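Side-chain contacts in omega transaminase (Pseudomonas sp., PDB 5LHA), which probably transfers amino groups between amines and carbonyl acceptors, using a pyridoxal phosphate cofactor that is held here in its pyridoxamine form: residues L390-D395 with A452-C457; R411-A416 with V423-N428. All blocks are in the same frame, centred on the assembly; numbering follows the deposited sequence.

In the fold
Both contacts place a helix on one face of the same mixed sheet, in the small domain of the fold-type I architecture, with their centres about 9 Å apart. In contact 1 a long aromatic arm from helix 440-457 spans to strand 387-393, and all three touching residues are buried. Contact 2 brings helix 408-418 much closer to strand 421-426 through alanines, with Pro425 at a partly exposed margin. Neither has a hydrogen bond across it. Ile412, in the helix of contact 2, touches both Leu392 and Phe454 of contact 1, and a backbone hydrogen bond between Asn428 and Leu392 joins their sheet segments.

Contact 1 of 2, residues L390-D395 with A452-C457; sequences LDLVSD and AAFARC
The C-terminal helix 440-457 meets the sheet of the small domain through an aromatic arm, the side chain of Phe454, which reaches Leu390 and Leu392 on strand 387-393. These two leucines are two positions apart on the strand, and both CB atoms point to the helix. The ring has to bridge a wide gap, since CA of Phe454 and CA of Leu392 are 10.9 Å apart. It does so with CG anti to its own carbonyl carbon (chi1 -76°), which sends the ring out from the helix to the strand.

The far end of the ring does the touching. Leu392 comes in at the ring edge, close to the ring plane: its CD2 methyl is 3.6 Å from CE1 and 3.8 Å from CZ of Phe454. With chi2 of Leu392 at 179°, CD1 continues the extended chain across the front of the ring without reaching it, and CD2 branches toward the ring edge. Leu390 approaches obliquely and more loosely, with CD2 4.2 Å from CE2 of Phe454. The two CD2 methyls, of Leu390 and Leu392, are 5.9 Å apart and meet different corners of the ring.

Around them, Ile412 touches Phe454 from helix 408-418, Val378 from strand 378-384, and the ring of Tyr375 meets it with the planes at about 35°. Asp391, between the leucines in sequence, turns to the other sheet face, where its OD2 forms salt bridges to Arg194 and Arg382. With 108 Å² buried and no polar bond between the two segments, the contact is consistent with attachment through dispersion and exclusion of water.

Contact 2 of 2, residues R411-A416 with V423-N428; sequences RIADEA and VRPIGN
Ala413 and Ala416, one helical turn apart on helix 408-418, direct their CB methyls at the strand that follows, where they meet the ring of Pro425 and one branch of Val423. The methyl of Ala413 sits against the CG-CD side of the proline ring, with its CB 3.8 Å from CD and 3.9 Å from CG of Pro425. These near-equal distances put it opposite the bond between the two ring carbons, which it approaches obliquely, neither squarely over the ring nor in its plane.

Val423 does not aim its CB directly at the helix, and its reach depends on the branch turned that way. With chi1 at -60°, CG1 is anti to the carbonyl carbon, while CG2 lies between the backbone N and that carbon and faces the helix. CG2 of Val423 is 4.1 Å from CB of Ala416 and 4.3 Å from CA of Ala413, so a single methyl spans both alanines. The small side chains let the backbones come close: CA of Ala413 and CA of Val423 are 6.1 Å apart. The two segments bury 143 Å², with apolar side-chain contacts and no hydrogen bond across them.

Arg424, between Val423 and Pro425, points its CB away from the helix; its side chain lies against Leu62 and Trp63 of helix 60-63 and reaches Phe91 of the second subunit. Strands 387-393 and 421-426 run parallel, the connection between them carries helix 408-418, and antiparallel strand 429-432 lies between them. This topology is that of a split beta-alpha-beta unit, in which the crossover helix packs back on its second strand.

Contact 1 of 2, residues L390-D395 with A452-C457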
ATOM      1  N   LEU A 390       4.864 -10.598  35.582  1.00 34.91           N
ATOM      2  CA  LEU A 390       5.099 -11.985  35.952  1.00 33.78           C
ATOM      3  C   LEU A 390       4.797 -12.835  34.725  1.00 29.65           C
ATOM      4  O   LEU A 390       3.680 -12.801  34.205  1.00 27.63           O
ATOM      5  CB  LEU A 390       4.225 -12.387  37.141  1.00 35.02           C
ATOM      6  CG  LEU A 390       4.357 -11.557  38.428  1.00 35.92           C
ATOM      7  CD1 LEU A 390       3.325 -10.438  38.445  1.00 35.42           C
ATOM      8  CD2 LEU A 390       4.210 -12.426  39.677  1.00 36.68           C
ATOM      9  N   ASP A 391       5.794 -13.548  34.233  1.00 29.14           N
ATOM     10  CA  ASP A 391       5.650 -14.302  32.992  1.00 28.13           C
ATOM     11  C   ASP A 391       5.309 -15.762  33.305  1.00 29.27           C
ATOM     12  O   ASP A 391       6.158 -16.524  33.782  1.00 28.25           O
ATOM     13  CB  ASP A 391       6.915 -14.178  32.147  1.00 25.56           C
ATOM     14  CG  ASP A 391       6.659 -14.483  30.695  1.00 25.11           C
ATOM     15  OD1 ASP A 391       5.897 -15.440  30.415  1.00 27.66           O
ATOM     16  OD2 ASP A 391       7.184 -13.734  29.838  1.00 22.60           O
ATOM     17  N   LEU A 392       4.077 -16.160  33.001  1.00 30.61           N
ATOM     18  CA  LEU A 392       3.606 -17.500  33.310  1.00 31.68           C
ATOM     19  C   LEU A 392       3.842 -18.401  32.103  1.00 33.52           C
ATOM     20  O   LEU A 392       3.501 -18.042  30.971  1.00 33.12           O
ATOM     21  CB  LEU A 392       2.123 -17.493  33.693  1.00 31.47           C
ATOM     22  CG  LEU A 392       1.616 -16.537  34.786  1.00 32.38           C
ATOM     23  CD1 LEU A 392       0.114 -16.698  34.965  1.00 33.43           C
ATOM     24  CD2 LEU A 392       2.336 -16.722  36.129  1.00 32.90           C
ATOM     25  N   VAL A 393       4.455 -19.555  32.350  1.00 35.51           N
ATOM     26  CA  VAL A 393       4.820 -20.504  31.313  1.00 35.90           C
ATOM     27  C   VAL A 393       4.245 -21.864  31.668  1.00 38.99           C
ATOM     28  O   VAL A 393       3.937 -22.158  32.826  1.00 40.29           O
ATOM     29  CB  VAL A 393       6.346 -20.602  31.132  1.00 34.57           C
ATOM     30  CG1 VAL A 393       6.923 -19.238  30.857  1.00 32.64           C
ATOM     31  CG2 VAL A 393       6.981 -21.218  32.374  1.00 34.51           C
ATOM     32  N   SER A 394       4.095 -22.700  30.642  1.00 42.08           N
ATOM     33  CA  SER A 394       3.735 -24.096  30.853  1.00 43.14           C
ATOM     34  C   SER A 394       4.950 -24.977  31.098  1.00 43.12           C
ATOM     35  O   SER A 394       4.811 -26.055  31.693  1.00 43.59           O
ATOM     36  CB  SER A 394       2.940 -24.624  29.653  1.00 42.89           C
ATOM     37  OG  SER A 394       3.504 -24.185  28.429  1.00 44.21           O
ATOM     38  N   ASP A 395       6.133 -24.526  30.678  1.00 42.40           N
ATOM     39  CA  ASP A 395       7.356 -25.318  30.748  1.00 43.88           C
ATOM     40  C   ASP A 395       8.502 -24.381  31.083  1.00 42.75           C
ATOM     41  O   ASP A 395       8.753 -23.418  30.350  1.00 41.09           O
ATOM     42  CB  ASP A 395       7.619 -26.053  29.424  1.00 45.22           C
ATOM     43  CG  ASP A 395       8.861 -26.943  29.469  1.00 45.46           C
ATOM     44  OD1 ASP A 395       9.959 -26.450  29.807  1.00 45.80           O
ATOM     45  OD2 ASP A 395       8.744 -28.147  29.153  1.00 45.98           O
ATOM     46  N   ALA A 452      -1.038 -15.408  47.762  1.00 34.41           N
ATOM     47  CA  ALA A 452      -2.305 -16.101  47.980  1.00 34.92           C
ATOM     48  C   ALA A 452      -2.906 -16.602  46.671  1.00 35.41           C
ATOM     49  O   ALA A 452      -3.414 -17.730  46.604  1.00 34.87           O
ATOM     50  CB  ALA A 452      -3.288 -15.177  48.698  1.00 34.46           C
ATOM     51  N   ALA A 453      -2.857 -15.780  45.619  1.00 34.51           N
ATOM     52  CA  ALA A 453      -3.466 -16.163  44.348  1.00 30.65           C
ATOM     53  C   ALA A 453      -2.778 -17.379  43.740  1.00 31.59           C
ATOM     54  O   ALA A 453      -3.437 -18.244  43.150  1.00 30.32           O
ATOM     55  CB  ALA A 453      -3.446 -14.980  43.383  1.00 26.70           C
ATOM     56  N   PHE A 454      -1.447 -17.448  43.841  1.00 33.21           N
ATOM     57  CA  PHE A 454      -0.727 -18.592  43.294  1.00 34.13           C
ATOM     58  C   PHE A 454      -0.863 -19.826  44.167  1.00 37.74           C
ATOM     59  O   PHE A 454      -0.797 -20.945  43.652  1.00 40.28           O
ATOM     60  CB  PHE A 454       0.749 -18.253  43.101  1.00 32.76           C
ATOM     61  CG  PHE A 454       1.004 -17.394  41.917  1.00 34.33           C
ATOM     62  CD1 PHE A 454       1.021 -17.940  40.645  1.00 35.78           C
ATOM     63  CD2 PHE A 454       1.199 -16.039  42.064  1.00 35.13           C
ATOM     64  CE1 PHE A 454       1.243 -17.148  39.552  1.00 36.86           C
ATOM     65  CE2 PHE A 454       1.415 -15.243  40.976  1.00 35.54           C
ATOM     66  CZ  PHE A 454       1.439 -15.794  39.719  1.00 36.77           C
ATOM     67  N   ALA A 455      -1.026 -19.654  45.482  1.00 38.26           N
ATOM     68  CA  ALA A 455      -1.351 -20.799  46.325  1.00 40.12           C
ATOM     69  C   ALA A 455      -2.696 -21.385  45.928  1.00 39.49           C
ATOM     70  O   ALA A 455      -2.880 -22.608  45.928  1.00 40.30           O
ATOM     71  CB  ALA A 455      -1.355 -20.394  47.799  1.00 40.44           C
ATOM     72  N   ARG A 456      -3.638 -20.521  45.563  1.00 38.91           N
ATOM     73  CA  ARG A 456      -4.960 -20.947  45.136  1.00 40.34           C
ATOM     74  C   ARG A 456      -4.935 -21.504  43.717  1.00 41.87           C
ATOM     75  O   ARG A 456      -5.338 -22.651  43.482  1.00 42.75           O
ATOM     76  CB  ARG A 456      -5.923 -19.765  45.243  1.00 40.09           C
ATOM     77  CG  ARG A 456      -7.374 -20.105  45.049  1.00 40.54           C
ATOM     78  CD  ARG A 456      -7.806 -21.163  46.024  1.00 42.22           C
ATOM     79  NE  ARG A 456      -9.254 -21.208  46.161  1.00 44.34           N
ATOM     80  CZ  ARG A 456      -9.908 -20.817  47.249  1.00 47.04           C
ATOM     81  NH1 ARG A 456      -9.233 -20.357  48.296  1.00 47.94           N
ATOM     82  NH2 ARG A 456     -11.233 -20.901  47.292  1.00 48.05           N
ATOM     83  N   CYS A 457      -4.441 -20.715  42.759  1.00 41.10           N
ATOM     84  CA  CYS A 457      -4.619 -21.011  41.343  1.00 40.29           C
ATOM     85  C   CYS A 457      -3.310 -21.205  40.585  1.00 39.53           C
ATOM     86  O   CYS A 457      -3.325 -21.240  39.351  1.00 38.02           O
ATOM     87  CB  CYS A 457      -5.442 -19.899  40.687  1.00 41.14           C
ATOM     88  SG  CYS A 457      -6.996 -19.539  41.547  1.00 43.62           S
TER

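Contact 2 of 2, residues R411-A416 with V423-N428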
ATOM      1  N   ARG A 411      -7.722 -16.347  36.214  1.00 36.68           N
ATOM      2  CA  ARG A 411      -8.139 -16.950  37.476  1.00 36.94           C
ATOM      3  C   ARG A 411      -7.218 -16.529  38.611  1.00 35.01           C
ATOM      4  O   ARG A 411      -7.681 -16.231  39.721  1.00 32.90           O
ATOM      5  CB  ARG A 411      -8.177 -18.473  37.361  1.00 38.76           C
ATOM      6  CG  ARG A 411      -9.389 -19.003  36.627  1.00 41.45           C
ATOM      7  CD  ARG A 411      -9.595 -20.482  36.879  1.00 45.24           C
ATOM      8  NE  ARG A 411      -8.403 -21.288  36.617  1.00 48.43           N
ATOM      9  CZ  ARG A 411      -8.100 -21.824  35.436  1.00 48.92           C
ATOM     10  NH1 ARG A 411      -8.895 -21.632  34.392  1.00 48.58           N
ATOM     11  NH2 ARG A 411      -7.000 -22.556  35.299  1.00 49.24           N
ATOM     12  N   ILE A 412      -5.908 -16.513  38.351  1.00 34.19           N
ATOM     13  CA  ILE A 412      -4.957 -15.983  39.322  1.00 35.05           C
ATOM     14  C   ILE A 412      -5.275 -14.524  39.620  1.00 39.20           C
ATOM     15  O   ILE A 412      -5.271 -14.093  40.780  1.00 38.31           O
ATOM     16  CB  ILE A 412      -3.519 -16.171  38.804  1.00 32.61           C
ATOM     17  CG1 ILE A 412      -3.155 -17.655  38.809  1.00 31.71           C
ATOM     18  CG2 ILE A 412      -2.537 -15.365  39.622  1.00 32.19           C
ATOM     19  CD1 ILE A 412      -2.007 -18.011  37.882  1.00 31.52           C
ATOM     20  N   ALA A 413      -5.581 -13.750  38.578  1.00 45.21           N
ATOM     21  CA  ALA A 413      -5.936 -12.350  38.764  1.00 52.32           C
ATOM     22  C   ALA A 413      -7.163 -12.200  39.652  1.00 62.92           C
ATOM     23  O   ALA A 413      -7.186 -11.349  40.548  1.00 67.48           O
ATOM     24  CB  ALA A 413      -6.177 -11.691  37.408  1.00 50.78           C
ATOM     25  N   ASP A 414      -8.193 -13.021  39.426  1.00 69.59           N
ATOM     26  CA  ASP A 414      -9.392 -12.918  40.250  1.00 71.96           C
ATOM     27  C   ASP A 414      -9.076 -13.192  41.712  1.00 71.14           C
ATOM     28  O   ASP A 414      -9.534 -12.461  42.599  1.00 71.38           O
ATOM     29  CB  ASP A 414     -10.476 -13.870  39.749  1.00 75.28           C
ATOM     30  CG  ASP A 414     -11.039 -13.455  38.410  1.00 77.45           C
ATOM     31  OD1 ASP A 414     -10.524 -12.477  37.831  1.00 77.36           O
ATOM     32  OD2 ASP A 414     -12.003 -14.101  37.939  1.00 79.11           O
ATOM     33  N   GLU A 415      -8.262 -14.220  41.983  1.00 64.42           N
ATOM     34  CA  GLU A 415      -7.980 -14.577  43.368  1.00 56.52           C
ATOM     35  C   GLU A 415      -7.151 -13.495  44.048  1.00 48.31           C
ATOM     36  O   GLU A 415      -7.322 -13.234  45.246  1.00 46.12           O
ATOM     37  CB  GLU A 415      -7.275 -15.931  43.440  1.00 54.71           C
ATOM     38  CG  GLU A 415      -7.165 -16.449  44.858  1.00 51.29           C
ATOM     39  CD  GLU A 415      -8.513 -16.858  45.443  1.00 49.19           C
ATOM     40  OE1 GLU A 415      -9.495 -16.986  44.677  1.00 48.03           O
ATOM     41  OE2 GLU A 415      -8.603 -16.995  46.682  1.00 49.19           O
ATOM     42  N   ALA A 416      -6.234 -12.873  43.304  1.00 41.78           N
ATOM     43  CA  ALA A 416      -5.538 -11.691  43.799  1.00 35.52           C
ATOM     44  C   ALA A 416      -6.516 -10.586  44.184  1.00 33.64           C
ATOM     45  O   ALA A 416      -6.334  -9.918  45.207  1.00 34.28           O
ATOM     46  CB  ALA A 416      -4.551 -11.186  42.745  1.00 33.46           C
ATOM     47  N   VAL A 423      -4.899  -6.613  39.837  1.00 27.21           N
ATOM     48  CA  VAL A 423      -3.778  -6.682  38.907  1.00 28.59           C
ATOM     49  C   VAL A 423      -4.331  -7.047  37.533  1.00 31.58           C
ATOM     50  O   VAL A 423      -5.514  -7.359  37.379  1.00 31.08           O
ATOM     51  CB  VAL A 423      -2.693  -7.681  39.356  1.00 29.13           C
ATOM     52  CG1 VAL A 423      -2.142  -7.264  40.710  1.00 30.62           C
ATOM     53  CG2 VAL A 423      -3.266  -9.074  39.428  1.00 31.13           C
ATOM     54  N   ARG A 424      -3.457  -7.020  36.528  1.00 33.76           N
ATOM     55  CA  ARG A 424      -3.890  -7.044  35.128  1.00 35.55           C
ATOM     56  C   ARG A 424      -3.317  -8.217  34.340  1.00 36.63           C
ATOM     57  O   ARG A 424      -2.097  -8.258  34.091  1.00 34.67           O
ATOM     58  CB  ARG A 424      -3.502  -5.724  34.462  1.00 36.44           C
ATOM     59  CG  ARG A 424      -4.105  -5.498  33.089  1.00 37.89           C
ATOM     60  CD  ARG A 424      -3.463  -4.298  32.414  1.00 38.58           C
ATOM     61  NE  ARG A 424      -3.843  -4.180  31.007  1.00 39.80           N
ATOM     62  CZ  ARG A 424      -3.311  -3.304  30.157  1.00 39.48           C
ATOM     63  NH1 ARG A 424      -2.365  -2.462  30.561  1.00 38.17           N
ATOM     64  NH2 ARG A 424      -3.714  -3.282  28.891  1.00 39.75           N
ATOM     65  N   PRO A 425      -4.138  -9.179  33.913  1.00 38.61           N
ATOM     66  CA  PRO A 425      -3.650 -10.205  32.985  1.00 38.24           C
ATOM     67  C   PRO A 425      -3.690  -9.700  31.549  1.00 36.73           C
ATOM     68  O   PRO A 425      -4.697  -9.151  31.094  1.00 35.21           O
ATOM     69  CB  PRO A 425      -4.622 -11.374  33.199  1.00 39.67           C
ATOM     70  CG  PRO A 425      -5.883 -10.736  33.641  1.00 39.75           C
ATOM     71  CD  PRO A 425      -5.491  -9.488  34.414  1.00 39.85           C
ATOM     72  N   ILE A 426      -2.554  -9.829  30.863  1.00 36.96           N
ATOM     73  CA  ILE A 426      -2.442  -9.635  29.422  1.00 36.19           C
ATOM     74  C   ILE A 426      -1.764 -10.877  28.864  1.00 37.77           C
ATOM     75  O   ILE A 426      -0.567 -11.090  29.097  1.00 39.38           O
ATOM     76  CB  ILE A 426      -1.640  -8.381  29.053  1.00 34.64           C
ATOM     77  CG1 ILE A 426      -2.194  -7.150  29.754  1.00 33.75           C
ATOM     78  CG2 ILE A 426      -1.658  -8.172  27.558  1.00 33.94           C
ATOM     79  CD1 ILE A 426      -1.349  -5.939  29.533  1.00 34.44           C
ATOM     80  N   GLY A 427      -2.508 -11.679  28.113  1.00 37.39           N
ATOM     81  CA  GLY A 427      -1.958 -12.931  27.617  1.00 36.57           C
ATOM     82  C   GLY A 427      -1.559 -13.843  28.767  1.00 35.09           C
ATOM     83  O   GLY A 427      -2.368 -14.170  29.645  1.00 34.76           O
ATOM     84  N   ASN A 428      -0.283 -14.225  28.807  1.00 33.79           N
ATOM     85  CA  ASN A 428       0.214 -15.141  29.824  1.00 32.69           C
ATOM     86  C   ASN A 428       0.947 -14.417  30.944  1.00 31.13           C
ATOM     87  O   ASN A 428       1.620 -15.064  31.753  1.00 30.07           O
ATOM     88  CB  ASN A 428       1.140 -16.179  29.192  1.00 32.60           C
ATOM     89  CG  ASN A 428       2.479 -15.595  28.800  1.00 35.03           C
ATOM     90  OD1 ASN A 428       2.562 -14.707  27.956  1.00 37.07           O
ATOM     91  ND2 ASN A 428       3.542 -16.103  29.409  1.00 35.81           N
TER